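Local atomic coordinates of MccF (Escherichia coli, PDB entry 4IIY), a protein that probably acts as a serine carboxypeptidase of the peptidase S66 family and gives self-immunity to the antibiotic microcin C7. Residues B[47-52]-B[99-104]; B[111-116]-B[137-142]; B[261-266]-B[292-297]. The protein carries 1 engineered substitution. All blocks are in the same frame, centred on the assembly; numbering follows the deposited sequence. Where two conformers were deposited one is given.

Contact 1 (B[47-52]-B[99-104])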
loop_
_atom_site.group_PDB
_atom_site.type_symbol
_atom_site.label_atom_id
_atom_site.label_comp_id
_atom_site.label_asym_id
_atom_site.label_seq_id
_atom_site.Cartn_x
_atom_site.Cartn_y
_atom_site.Cartn_z
ATOM N N GLY B 47 13.017 14.965 -22.669
ATOM C CA GLY B 47 11.809 15.638 -22.217
ATOM C C GLY B 47 11.475 15.197 -20.811
ATOM O O GLY B 47 11.714 14.041 -20.474
ATOM N N PHE B 48 10.942 16.093 -19.987
ATOM C CA PHE B 48 10.606 15.711 -18.622
ATOM C C PHE B 48 9.147 15.973 -18.270
ATOM O O PHE B 48 8.519 16.905 -18.797
ATOM C CB PHE B 48 11.585 16.311 -17.601
ATOM C CG PHE B 48 11.710 17.817 -17.633
ATOM C CD1 PHE B 48 10.771 18.617 -17.011
ATOM C CD2 PHE B 48 12.804 18.427 -18.242
ATOM C CE1 PHE B 48 10.912 20.002 -16.986
ATOM C CE2 PHE B 48 12.945 19.816 -18.229
ATOM C CZ PHE B 48 11.995 20.601 -17.608
ATOM N N PHE B 49 8.610 15.128 -17.390
ATOM C CA PHE B 49 7.196 15.170 -17.030
ATOM C C PHE B 49 7.023 15.005 -15.524
ATOM O O PHE B 49 7.875 14.406 -14.858
ATOM C CB PHE B 49 6.427 14.059 -17.761
ATOM C CG PHE B 49 6.803 12.674 -17.314
ATOM C CD1 PHE B 49 6.043 12.008 -16.371
ATOM C CD2 PHE B 49 7.942 12.058 -17.799
ATOM C CE1 PHE B 49 6.406 10.748 -15.938
ATOM C CE2 PHE B 49 8.301 10.799 -17.380
ATOM C CZ PHE B 49 7.536 10.144 -16.438
ATOM N N SER B 50 5.918 15.527 -14.998
ATOM C CA SER B 50 5.589 15.437 -13.576
ATOM C C SER B 50 4.285 14.655 -13.400
ATOM O O SER B 50 3.185 15.220 -13.426
ATOM C CB SER B 50 5.463 16.838 -12.977
ATOM O OG SER B 50 6.659 17.593 -13.157
ATOM N N SER B 51 4.414 13.344 -13.225
ATOM C CA SER B 51 3.240 12.476 -13.153
ATOM C C SER B 51 2.603 12.426 -11.767
ATOM O O SER B 51 1.548 11.808 -11.596
ATOM C CB SER B 51 3.562 11.056 -13.627
ATOM O OG SER B 51 4.573 10.435 -12.839
ATOM N N SER B 52 3.213 13.086 -10.784
ATOM C CA SER B 52 2.648 13.106 -9.439
ATOM C C SER B 52 2.953 14.424 -8.714
ATOM O O SER B 52 2.281 15.432 -8.964
ATOM C CB SER B 52 3.109 11.880 -8.639
ATOM O OG SER B 52 2.361 11.732 -7.444
ATOM N N GLN B 99 -1.950 13.497 -20.404
ATOM C CA GLN B 99 -1.695 14.306 -21.597
ATOM C C GLN B 99 -0.251 14.800 -21.636
ATOM O O GLN B 99 0.388 14.799 -22.691
ATOM C CB GLN B 99 -2.628 15.521 -21.621
ATOM C CG GLN B 99 -4.113 15.217 -21.770
ATOM C CD GLN B 99 -5.008 16.385 -21.350
ATOM O OE1 GLN B 99 -4.557 17.529 -21.228
ATOM N NE2 GLN B 99 -6.285 16.095 -21.124
ATOM N N GLU B 100 0.259 15.257 -20.495
ATOM C CA GLU B 100 1.626 15.765 -20.444
ATOM C C GLU B 100 2.599 14.694 -20.938
ATOM O O GLU B 100 3.506 14.964 -21.725
ATOM C CB GLU B 100 2.009 16.175 -19.022
ATOM C CG GLU B 100 3.423 16.770 -18.981
ATOM C CD GLU B 100 3.971 17.050 -17.593
ATOM O OE1 GLU B 100 3.782 16.218 -16.676
ATOM O OE2 GLU B 100 4.624 18.105 -17.438
ATOM N N PHE B 101 2.406 13.471 -20.456
ATOM C CA PHE B 101 3.274 12.362 -20.832
ATOM C C PHE B 101 3.106 12.013 -22.314
ATOM O O PHE B 101 4.085 11.861 -23.048
ATOM C CB PHE B 101 2.979 11.135 -19.954
ATOM C CG PHE B 101 3.909 9.978 -20.192
ATOM C CD1 PHE B 101 3.659 9.055 -21.199
ATOM C CD2 PHE B 101 5.041 9.807 -19.401
ATOM C CE1 PHE B 101 4.529 7.983 -21.419
ATOM C CE2 PHE B 101 5.909 8.743 -19.611
ATOM C CZ PHE B 101 5.649 7.831 -20.617
ATOM N N ASN B 102 1.856 11.890 -22.755
ATOM C CA ASN B 102 1.596 11.522 -24.142
ATOM C C ASN B 102 2.223 12.519 -25.117
ATOM O O ASN B 102 2.750 12.132 -26.163
ATOM C CB ASN B 102 0.093 11.391 -24.409
ATOM C CG ASN B 102 -0.521 10.154 -23.763
ATOM O OD1 ASN B 102 0.162 9.175 -23.497
ATOM N ND2 ASN B 102 -1.822 10.203 -23.516
ATOM N N GLU B 103 2.179 13.798 -24.763
ATOM C CA GLU B 103 2.727 14.837 -25.634
ATOM C C GLU B 103 4.230 14.680 -25.846
ATOM O O GLU B 103 4.752 15.006 -26.911
ATOM C CB GLU B 103 2.384 16.224 -25.097
ATOM C CG GLU B 103 0.929 16.591 -25.318
ATOM C CD GLU B 103 0.586 17.966 -24.782
ATOM O OE1 GLU B 103 1.477 18.614 -24.198
ATOM O OE2 GLU B 103 -0.575 18.395 -24.941
ATOM N N LEU B 104 4.932 14.153 -24.852
ATOM C CA LEU B 104 6.349 13.873 -25.019
ATOM C C LEU B 104 6.559 12.678 -25.945
ATOM O O LEU B 104 7.479 12.683 -26.764
ATOM C CB LEU B 104 7.033 13.659 -23.667
ATOM C CG LEU B 104 6.951 14.838 -22.693
ATOM C CD1 LEU B 104 7.612 14.468 -21.371
ATOM C CD2 LEU B 104 7.578 16.100 -23.269
HETATM O O HOH W 1 6.661 18.616 -15.644
#
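Phe49 and Phe101 form a T-shaped (edge-to-face) pair where strand 47-49 runs nearly antiparallel to helix 99-104. The Phe101 edge points at the Phe49 face, with ring centroids 5.0 Å apart and planes at 87°. Phe101 CD2 sits over the centre of the Phe49 ring, and Phe101 CE2 lies 3.8 Å from Phe49 CZ. The Phe49 ring gets there because its CG lies between the backbone N and the carbonyl carbon (chi1 67°), which turns the ring alongside the Phe101 side chain. Leu104, one turn further along the helix, adds to this apolar patch. Leu104 CD1 lies 3.8 Å from Phe49 CB and 3.7 Å from Phe48 O. Ile113 also touches Phe49 and Leu104, while Leu150 packs on Phe49 and Ile154 on Phe101.

The carboxylate side is looser: a water lies between Ser50 and Glu100, although both residues are buried. Glu100 stretches out from the helix, CG anti to the backbone N (chi1 -177°). Glu100 OE1 accepts a bond from Ser50 N at 2.8 Å, met from above the carboxylate plane. Glu100 OE2 accepts from the water, which also bonds Ser50 OG at 2.7 Å. Leu82 N is a further partner of OE2, and Thr116 OG1 one of Ser50 OG.

This buried carboxylate thus meets two backbone N-H groups and a water, which probably helps it stay charged and ties the strand to the helix.

Contact 2 (B[111-116]-B[137-142])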
loop_
_atom_site.group_PDB
_atom_site.type_symbol
_atom_site.label_atom_id
_atom_site.label_comp_id
_atom_site.label_asym_id
_atom_site.label_seq_id
_atom_site.Cartn_x
_atom_site.Cartn_y
_atom_site.Cartn_z
ATOM N N THR B 111 14.496 11.756 -27.389
ATOM C CA THR B 111 15.076 10.419 -27.304
ATOM C C THR B 111 14.782 9.759 -25.947
ATOM O O THR B 111 14.684 8.539 -25.845
ATOM C CB THR B 111 16.605 10.461 -27.538
ATOM O OG1 THR B 111 16.869 10.914 -28.872
ATOM C CG2 THR B 111 17.236 9.095 -27.357
ATOM N N CYS B 112 14.664 10.586 -24.908
ATOM C CA CYS B 112 14.509 10.113 -23.532
ATOM C C CYS B 112 13.425 10.922 -22.841
ATOM O O CYS B 112 13.426 12.157 -22.906
ATOM C CB CYS B 112 15.839 10.243 -22.779
ATOM S SG CYS B 112 15.782 9.903 -21.003
ATOM N N ILE B 113 12.492 10.212 -22.210
ATOM C CA ILE B 113 11.432 10.810 -21.404
ATOM C C ILE B 113 11.735 10.506 -19.938
ATOM O O ILE B 113 11.754 9.340 -19.535
ATOM C CB ILE B 113 10.052 10.255 -21.808
ATOM C CG1 ILE B 113 9.726 10.667 -23.250
ATOM C CG2 ILE B 113 8.967 10.734 -20.855
ATOM C CD1 ILE B 113 8.433 10.075 -23.789
ATOM N N MET B 114 11.999 11.561 -19.169
ATOM C CA MET B 114 12.520 11.459 -17.809
ATOM C C MET B 114 11.556 12.069 -16.796
ATOM O O MET B 114 11.088 13.196 -16.966
ATOM C CB MET B 114 13.869 12.186 -17.728
ATOM C CG MET B 114 14.504 12.210 -16.339
ATOM S SD MET B 114 16.087 13.102 -16.308
ATOM C CE MET B 114 17.128 11.953 -17.216
ATOM N N SER B 115 11.259 11.324 -15.737
ATOM C CA SER B 115 10.453 11.842 -14.649
ATOM C C SER B 115 11.146 13.004 -13.956
ATOM O O SER B 115 12.357 12.960 -13.758
ATOM C CB SER B 115 10.218 10.715 -13.649
ATOM O OG SER B 115 9.539 11.175 -12.503
ATOM N N THR B 116 10.396 14.032 -13.565
ATOM C CA THR B 116 10.979 15.059 -12.699
ATOM C C THR B 116 11.164 14.556 -11.256
ATOM O O THR B 116 12.196 14.821 -10.622
ATOM C CB THR B 116 10.142 16.344 -12.663
ATOM O OG1 THR B 116 8.818 16.028 -12.215
ATOM C CG2 THR B 116 10.090 17.014 -14.041
ATOM N N ASN B 137 6.597 4.699 -31.448
ATOM C CA ASN B 137 7.691 5.641 -31.233
ATOM C C ASN B 137 8.432 5.318 -29.941
ATOM O O ASN B 137 8.363 6.087 -28.980
ATOM C CB ASN B 137 7.150 7.074 -31.150
ATOM C CG ASN B 137 6.195 7.411 -32.283
ATOM O OD1 ASN B 137 6.621 7.763 -33.384
ATOM N ND2 ASN B 137 4.894 7.309 -32.017
ATOM N N PRO B 138 9.122 4.171 -29.899
ATOM C CA PRO B 138 9.760 3.786 -28.634
ATOM C C PRO B 138 10.822 4.794 -28.214
ATOM O O PRO B 138 11.588 5.289 -29.051
ATOM C CB PRO B 138 10.379 2.417 -28.941
ATOM C CG PRO B 138 10.341 2.271 -30.429
ATOM C CD PRO B 138 9.231 3.128 -30.932
ATOM N N LYS B 139 10.843 5.116 -26.926
ATOM C CA LYS B 139 11.832 6.030 -26.367
ATOM C C LYS B 139 12.327 5.452 -25.053
ATOM O O LYS B 139 11.710 4.542 -24.497
ATOM C CB LYS B 139 11.228 7.422 -26.135
ATOM C CG LYS B 139 10.774 8.130 -27.424
ATOM C CD LYS B 139 10.069 9.445 -27.117
ATOM C CE LYS B 139 9.321 9.983 -28.332
ATOM N NZ LYS B 139 10.216 10.244 -29.502
ATOM N N ILE B 140 13.449 5.973 -24.571
ATOM C CA ILE B 140 13.940 5.634 -23.247
ATOM C C ILE B 140 13.057 6.318 -22.207
ATOM O O ILE B 140 12.985 7.545 -22.161
ATOM C CB ILE B 140 15.390 6.111 -23.071
ATOM C CG1 ILE B 140 16.306 5.424 -24.092
ATOM C CG2 ILE B 140 15.865 5.861 -21.634
ATOM C CD1 ILE B 140 17.667 6.071 -24.222
ATOM N N ILE B 141 12.373 5.528 -21.384
ATOM C CA ILE B 141 11.522 6.063 -20.327
ATOM C C ILE B 141 12.211 5.733 -19.012
ATOM O O ILE B 141 12.519 4.564 -18.759
ATOM C CB ILE B 141 10.115 5.418 -20.337
ATOM C CG1 ILE B 141 9.527 5.368 -21.751
ATOM C CG2 ILE B 141 9.193 6.135 -19.350
ATOM C CD1 ILE B 141 9.327 6.690 -22.381
ATOM N N ILE B 142 12.473 6.749 -18.195
ATOM C CA ILE B 142 13.304 6.582 -17.009
ATOM C C ILE B 142 12.792 7.386 -15.813
ATOM O O ILE B 142 12.318 8.521 -15.948
ATOM C CB ILE B 142 14.791 6.909 -17.332
ATOM C CG1 ILE B 142 15.729 6.500 -16.188
ATOM C CG2 ILE B 142 14.960 8.385 -17.712
ATOM C CD1 ILE B 142 17.181 6.421 -16.627
#
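Ile113 and Ile141 run alongside each other in the same direction at the apolar centre of two parallel strands. Ile141 CD1 reaches back to Ile113 CB at 3.7 Å, because the Ile141 chain is bent at its second torsion (chi2 -62°). Phe101 of helix 94-105 packs on both. On the other face of the sheet, Cys112 SG touches Ile142 CG2 at 3.7 Å, and Met114 CB lies alongside the same methyl. Phe186 of helix 178-191 covers Met114 and Ile142.

Between these faces the backbones pair in register, Cys112 with Ile140 through Met114 with Ile142. Ile113 N bonds Ile140 O at 2.7 Å, and Ile142 N bonds Ile113 O at 3.0 Å. Ser115 N to Ile142 O and Ile140 N to Thr111 O extend the pairing at the two ends.

The polar edge is Lys139. Lys139 CD rests 3.8 Å from Ile113 CD1, while NZ turns off at the last torsion and bonds the carbonyls of Asn107 and Ile110.

The strands, with axes 8° apart, are the two arms of a beta-alpha-beta crossover through helix 131-136. They stand side by side in the parallel part of the N-terminal sheet, and Ala145, an engineered change at the predicted nucleophile position, follows shortly after Ile142.

Contact 3 (B[261-266]-B[292-297]). With EDO (1,2-ethanediol), chain M.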
loop_
_atom_site.group_PDB
_atom_site.type_symbol
_atom_site.label_atom_id
_atom_site.label_comp_id
_atom_site.label_asym_id
_atom_site.label_seq_id
_atom_site.Cartn_x
_atom_site.Cartn_y
_atom_site.Cartn_z
ATOM N N ILE B 261 4.835 -12.046 -12.933
ATOM C CA ILE B 261 6.098 -12.601 -12.460
ATOM C C ILE B 261 6.110 -14.091 -12.758
ATOM O O ILE B 261 5.122 -14.786 -12.522
ATOM C CB ILE B 261 6.288 -12.341 -10.961
ATOM C CG1 ILE B 261 6.426 -10.834 -10.731
ATOM C CG2 ILE B 261 7.512 -13.089 -10.428
ATOM C CD1 ILE B 261 6.421 -10.407 -9.270
ATOM N N ARG B 262 7.224 -14.568 -13.301
ATOM C CA ARG B 262 7.292 -15.938 -13.786
ATOM C C ARG B 262 8.421 -16.716 -13.150
ATOM O O ARG B 262 9.378 -16.139 -12.637
ATOM C CB ARG B 262 7.451 -15.948 -15.306
ATOM C CG ARG B 262 6.262 -15.323 -16.030
ATOM C CD ARG B 262 6.222 -15.700 -17.502
ATOM N NE ARG B 262 7.090 -14.855 -18.315
ATOM C CZ ARG B 262 6.682 -13.766 -18.958
ATOM N NH1 ARG B 262 5.413 -13.383 -18.882
ATOM N NH2 ARG B 262 7.542 -13.058 -19.678
ATOM N N ASN B 263 8.289 -18.039 -13.173
ATOM C CA ASN B 263 9.350 -18.911 -12.692
ATOM C C ASN B 263 10.697 -18.497 -13.264
ATOM O O ASN B 263 10.835 -18.308 -14.469
ATOM C CB ASN B 263 9.069 -20.365 -13.083
ATOM C CG ASN B 263 7.938 -20.976 -12.286
ATOM O OD1 ASN B 263 7.728 -20.646 -11.120
ATOM N ND2 ASN B 263 7.208 -21.894 -12.912
ATOM N N GLY B 264 11.686 -18.370 -12.391
ATOM C CA GLY B 264 13.022 -18.029 -12.834
ATOM C C GLY B 264 13.349 -16.548 -12.885
ATOM O O GLY B 264 14.506 -16.199 -13.061
ATOM N N ASP B 265 12.353 -15.676 -12.741
ATOM C CA ASP B 265 12.619 -14.237 -12.708
ATOM C C ASP B 265 13.510 -13.869 -11.527
ATOM O O ASP B 265 13.548 -14.565 -10.507
ATOM C CB ASP B 265 11.319 -13.435 -12.570
ATOM C CG ASP B 265 10.532 -13.322 -13.864
ATOM O OD1 ASP B 265 11.041 -13.640 -14.968
ATOM O OD2 ASP B 265 9.366 -12.873 -13.760
ATOM N N ILE B 266 14.210 -12.751 -11.666
ATOM C CA ILE B 266 14.882 -12.107 -10.542
ATOM C C ILE B 266 14.011 -10.940 -10.079
ATOM O O ILE B 266 13.699 -10.056 -10.867
ATOM C CB ILE B 266 16.291 -11.606 -10.934
ATOM C CG1 ILE B 266 17.200 -12.795 -11.251
ATOM C CG2 ILE B 266 16.891 -10.739 -9.828
ATOM C CD1 ILE B 266 18.572 -12.408 -11.775
ATOM N N PHE B 292 7.571 -15.857 -3.982
ATOM C CA PHE B 292 8.769 -16.539 -3.496
ATOM C C PHE B 292 8.804 -18.019 -3.900
ATOM O O PHE B 292 9.807 -18.699 -3.679
ATOM C CB PHE B 292 8.932 -16.355 -1.981
ATOM C CG PHE B 292 9.023 -14.909 -1.551
ATOM C CD1 PHE B 292 9.753 -13.988 -2.291
ATOM C CD2 PHE B 292 8.358 -14.467 -0.416
ATOM C CE1 PHE B 292 9.828 -12.656 -1.901
ATOM C CE2 PHE B 292 8.437 -13.136 -0.021
ATOM C CZ PHE B 292 9.169 -12.237 -0.763
ATOM N N ASP B 293 7.725 -18.506 -4.511
ATOM C CA ASP B 293 7.717 -19.841 -5.107
ATOM C C ASP B 293 8.238 -19.805 -6.539
ATOM O O ASP B 293 8.531 -20.856 -7.122
ATOM C CB ASP B 293 6.300 -20.433 -5.111
ATOM C CG ASP B 293 5.790 -20.769 -3.718
ATOM O OD1 ASP B 293 6.616 -20.964 -2.802
ATOM O OD2 ASP B 293 4.551 -20.851 -3.554
ATOM N N LYS B 294 8.337 -18.608 -7.108
ATOM C CA LYS B 294 8.711 -18.448 -8.506
ATOM C C LYS B 294 10.124 -17.929 -8.727
ATOM O O LYS B 294 10.827 -18.415 -9.614
ATOM C CB LYS B 294 7.754 -17.485 -9.206
ATOM C CG LYS B 294 6.319 -17.959 -9.343
ATOM C CD LYS B 294 5.478 -16.801 -9.886
ATOM C CE LYS B 294 4.003 -17.114 -10.015
ATOM N NZ LYS B 294 3.276 -15.871 -10.423
ATOM N N VAL B 295 10.528 -16.912 -7.970
ATOM C CA VAL B 295 11.745 -16.184 -8.317
ATOM C C VAL B 295 13.016 -16.947 -7.951
ATOM O O VAL B 295 13.052 -17.680 -6.959
ATOM C CB VAL B 295 11.770 -14.741 -7.747
ATOM C CG1 VAL B 295 10.579 -13.949 -8.277
ATOM C CG2 VAL B 295 11.770 -14.740 -6.231
ATOM N N SER B 296 14.055 -16.764 -8.762
ATOM C CA SER B 296 15.309 -17.473 -8.523
ATOM C C SER B 296 16.316 -16.665 -7.708
ATOM O O SER B 296 17.300 -17.214 -7.203
ATOM C CB SER B 296 15.931 -17.921 -9.842
ATOM O OG SER B 296 15.087 -18.842 -10.511
ATOM N N ALA B 297 16.069 -15.366 -7.559
ATOM C CA ALA B 297 16.896 -14.504 -6.722
ATOM C C ALA B 297 16.104 -13.233 -6.439
ATOM O O ALA B 297 15.138 -12.919 -7.141
ATOM C CB ALA B 297 18.228 -14.171 -7.414
HETATM C C1 EDO M . 2.402 -10.734 -9.439
HETATM O O1 EDO M . 1.954 -11.791 -8.575
HETATM C C2 EDO M . 1.975 -11.032 -10.866
HETATM O O2 EDO M . 2.570 -12.275 -11.254
#
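Lys294 and Asn263 meet with their side chains set nearly perpendicular, the lysine chain running past the amide oxygen. Asn263 OD1 lies 3.5 Å from Lys294 CG. Beyond CG the lysine is extended, with all its later torsions near 180°, and this carries the ammonium to Ile261. There Lys294 NZ bonds Ile261 O at 3.0 Å, approaching 30° out of the carbonyl plane. With an alanine in place of Lys294, Ile261 O is likely to lose its ammonium donor, and Asn263 OD1 the chain it lies against at CG.

Deeper in the contact, Ile261 and Val295 meet at a slant, Ile261 CG2 at 3.8 Å from Val295 CG1. Ile261 N bonds O2 of a 1,2-ethanediol, likely a crystallisation additive, at 2.8 Å.

The backbones join around a type II turn from Arg262 to Asp265. Gly264 N bonds Lys294 O at 2.9 Å, and Ser296 N bonds Asp265 O at 2.9 Å. Inside the turn segment, Asp265 OD2 accepts from Arg262 N, well above the carboxylate plane, and also forms a salt bridge with Arg240.

The lysine ammonium is thus probably stabilised in part by the Ile261 carbonyl dipole, while main-chain bonds link the turn before strand 266-270 to the end of helix 291-294.

Overall arrangement
The three contacts follow one another along the chain, each closing before the next opens. Contacts 1 and 2 share the N-terminal sheet, where strands 45-49 and 110-115 are neighbours, and their centres are about 10 Å apart. They touch directly: Gly47 O is 2.8 Å from Met114 N, a probable hydrogen bond, and Phe49 CE2 packs 3.4 Å from Ser115 N. Contact 3 lies in the C-terminal domain, where loop and helix lead into neighbouring strands 266-270 and 297-301. Its centre is about 33 Å from that of contact 1 and about 28 Å from that of contact 2. Contact 2 pairs strands and contact 1 packs helix 94-105 on them, both within about 10 Å of the bound glutamylsulfamoyl inosine at their nearest side chains.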